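Local atomic coordinates of putative transcriptional regulator (Streptomyces coelicolor A3, PDB entry 2RA5), a protein that probably acts as a DNA-binding transcription factor of the GntR family, with a UTRA domain that holds a meso-tartaric acid molecule in this crystal. Residues 185-190 with 211-216. Residues are numbered along the deposited sequence; the frame is centred on the assembly and turned at random.
With SRT (S,R meso-tartaric acid), chain B.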
loop_
_atom_site.group_PDB
_atom_site.type_symbol
_atom_site.label_atom_id
_atom_site.label_comp_id
_atom_site.label_asym_id
_atom_site.label_seq_id
_atom_site.Cartn_x
_atom_site.Cartn_y
_atom_site.Cartn_z
ATOM N N ALA A 185 10.299 -1.364 10.626
ATOM C CA ALA A 185 8.938 -1.844 10.654
ATOM C C ALA A 185 8.759 -2.745 9.472
ATOM O O ALA A 185 9.377 -2.544 8.439
ATOM C CB ALA A 185 7.967 -0.703 10.554
ATOM N N ARG A 186 7.881 -3.719 9.633
ATOM C CA ARG A 186 7.519 -4.630 8.575
ATOM C C ARG A 186 6.062 -4.310 8.224
ATOM O O ARG A 186 5.237 -4.165 9.124
ATOM C CB ARG A 186 7.687 -6.056 9.090
ATOM C CG ARG A 186 7.288 -7.129 8.131
ATOM C CD ARG A 186 8.209 -7.168 6.945
ATOM N NE ARG A 186 7.844 -8.306 6.122
ATOM C CZ ARG A 186 6.843 -8.289 5.262
ATOM N NH1 ARG A 186 6.551 -9.377 4.569
ATOM N NH2 ARG A 186 6.138 -7.176 5.100
ATOM N N GLN A 187 5.755 -4.144 6.936
ATOM C CA GLN A 187 4.391 -3.772 6.531
ATOM C C GLN A 187 3.813 -4.590 5.383
ATOM O O GLN A 187 4.497 -4.915 4.421
ATOM C CB GLN A 187 4.310 -2.297 6.124
ATOM C CG GLN A 187 4.618 -1.306 7.199
ATOM C CD GLN A 187 3.984 0.031 6.906
ATOM O OE1 GLN A 187 3.154 0.141 6.004
ATOM N NE2 GLN A 187 4.365 1.057 7.663
ATOM N N SER A 188 2.527 -4.887 5.477
ATOM C CA SER A 188 1.809 -5.507 4.376
ATOM C C SER A 188 0.542 -4.713 4.139
ATOM O O SER A 188 -0.205 -4.389 5.070
ATOM C CB SER A 188 1.461 -6.953 4.699
ATOM O OG SER A 188 1.020 -7.038 6.029
ATOM N N ILE A 189 0.292 -4.378 2.888
ATOM C CA ILE A 189 -0.909 -3.622 2.607
ATOM C C ILE A 189 -1.807 -4.464 1.729
ATOM O O ILE A 189 -1.337 -5.099 0.779
ATOM C CB ILE A 189 -0.585 -2.221 2.030
ATOM C CG1 ILE A 189 0.177 -1.417 3.098
ATOM C CG2 ILE A 189 -1.865 -1.509 1.641
ATOM C CD1 ILE A 189 0.893 -0.180 2.615
ATOM N N GLY A 190 -3.085 -4.521 2.099
ATOM C CA GLY A 190 -4.062 -5.336 1.393
ATOM C C GLY A 190 -5.457 -4.734 1.366
ATOM O O GLY A 190 -5.670 -3.572 1.744
ATOM N N LEU A 211 -9.512 -0.757 2.904
ATOM C CA LEU A 211 -8.069 -0.821 2.753
ATOM C C LEU A 211 -7.530 -1.361 4.067
ATOM O O LEU A 211 -7.913 -0.902 5.141
ATOM C CB LEU A 211 -7.503 0.567 2.448
ATOM C CG LEU A 211 -6.066 0.742 1.927
ATOM C CD1 LEU A 211 -5.771 -0.154 0.727
ATOM C CD2 LEU A 211 -5.834 2.200 1.570
ATOM N N THR A 212 -6.673 -2.362 3.996
ATOM C CA THR A 212 -6.117 -2.902 5.221
ATOM C C THR A 212 -4.607 -2.772 5.266
ATOM O O THR A 212 -3.925 -2.808 4.241
ATOM C CB THR A 212 -6.474 -4.385 5.419
ATOM O OG1 THR A 212 -5.761 -5.173 4.460
ATOM C CG2 THR A 212 -7.983 -4.620 5.299
HETATM N N MSE A 213 -4.086 -2.632 6.472
HETATM C CA MSE A 213 -2.660 -2.754 6.643
HETATM C C MSE A 213 -2.246 -3.359 7.998
HETATM O O MSE A 213 -2.895 -3.170 9.037
HETATM C CB MSE A 213 -2.003 -1.416 6.354
HETATM C CG MSE A 213 -1.678 -0.584 7.542
HETATM SE SE MSE A 213 0.247 -0.466 7.733
HETATM C CE MSE A 213 0.314 1.087 8.916
ATOM N N GLU A 214 -1.184 -4.147 7.958
ATOM C CA GLU A 214 -0.625 -4.744 9.163
ATOM C C GLU A 214 0.822 -4.312 9.271
ATOM O O GLU A 214 1.543 -4.292 8.277
ATOM C CB GLU A 214 -0.714 -6.266 9.115
ATOM C CG GLU A 214 -2.072 -6.844 9.468
ATOM C CD GLU A 214 -2.106 -8.353 9.294
ATOM O OE1 GLU A 214 -1.043 -8.997 9.437
ATOM O OE2 GLU A 214 -3.190 -8.897 8.997
ATOM N N ARG A 215 1.241 -3.949 10.476
ATOM C CA ARG A 215 2.591 -3.463 10.666
ATOM C C ARG A 215 3.199 -3.996 11.966
ATOM O O ARG A 215 2.521 -4.050 12.994
ATOM C CB ARG A 215 2.562 -1.932 10.661
ATOM C CG ARG A 215 3.837 -1.245 11.094
ATOM C CD ARG A 215 3.577 0.226 11.360
ATOM N NE ARG A 215 2.652 0.473 12.477
ATOM C CZ ARG A 215 1.998 1.621 12.668
ATOM N NH1 ARG A 215 1.179 1.771 13.707
ATOM N NH2 ARG A 215 2.157 2.628 11.814
ATOM N N THR A 216 4.468 -4.399 11.927
ATOM C CA THR A 216 5.193 -4.637 13.174
ATOM C C THR A 216 6.370 -3.696 13.277
ATOM O O THR A 216 7.188 -3.623 12.373
ATOM C CB THR A 216 5.755 -6.065 13.310
ATOM O OG1 THR A 216 4.748 -7.028 13.004
ATOM C CG2 THR A 216 6.264 -6.306 14.746
HETATM O O1 SRT B . -0.277 3.925 14.890
HETATM O O11 SRT B . -0.636 4.534 12.781
HETATM C C1 SRT B . -0.435 4.813 14.004
HETATM C C2 SRT B . -0.425 6.271 14.425
HETATM O O2 SRT B . -0.119 6.378 15.820
HETATM C C3 SRT B . 0.518 7.124 13.551
HETATM O O3 SRT B . 0.175 8.517 13.575
HETATM C C4 SRT B . 1.939 7.004 14.005
HETATM O O4 SRT B . 2.414 7.837 14.836
HETATM O O41 SRT B . 2.568 6.051 13.500
#
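Gln187 meets Arg215 and the selenomethionine Met213 on one face of two antiparallel strands. Its chain runs alongside that of Arg215, both pointing the same way, and NE2 lies 3.9 Å from Arg215 CD, with the amide plane turned 74° from the guanidinium. The other branch of the amide, OE1, reaches the selenium SE of Met213 at 3.4 Å, a contact set up by Gln187 CG standing anti to its carbonyl carbon (chi1 -63°) with an extended chain beyond. Further along the same face, Ile189 CG1 packs on Met213 CB, and Ile189 CG2 lies 4.2 Å from Leu211 CD1.

The chain of Arg215 is extended as far as CD and bends at chi3 (64°), which carries the guanidinium to the bound meso-tartaric acid. NH1 gives a hydrogen bond of 2.9 Å to carboxylate O1, which lies in the guanidinium plane at its edge, and a weaker one to O11. Arg138 and the backbone N of Leu171 also bind this ligand, in a pocket consistent with the effector site of a UTRA domain.

Six backbone hydrogen bonds fix this register. Arg186, Ser188 and Gly190 form hydrogen-bonded pairs with Thr216, Glu214 and Thr212; the shortest bond runs from Thr212 N to Gly190 O (2.7 Å). On the opposite face of the sheet from Gln187 and Met213, Ser188 OG touches Glu214 CB at 3.6 Å, while the end of Arg186 leads away, and in the conformer described its NH2 forms a salt bridge with Glu240 of the second subunit.

Strand 209-218 lies between 184-193 and 224-232 in the antiparallel sheet, Phe239 packs against Ile189, Leu211 and Met213, and helix 119-125 lies against Glu214 and Thr216. Strand 184-193, outermost within its chain, pairs antiparallel with a strand of the second subunit, continuing the sheet across the interface.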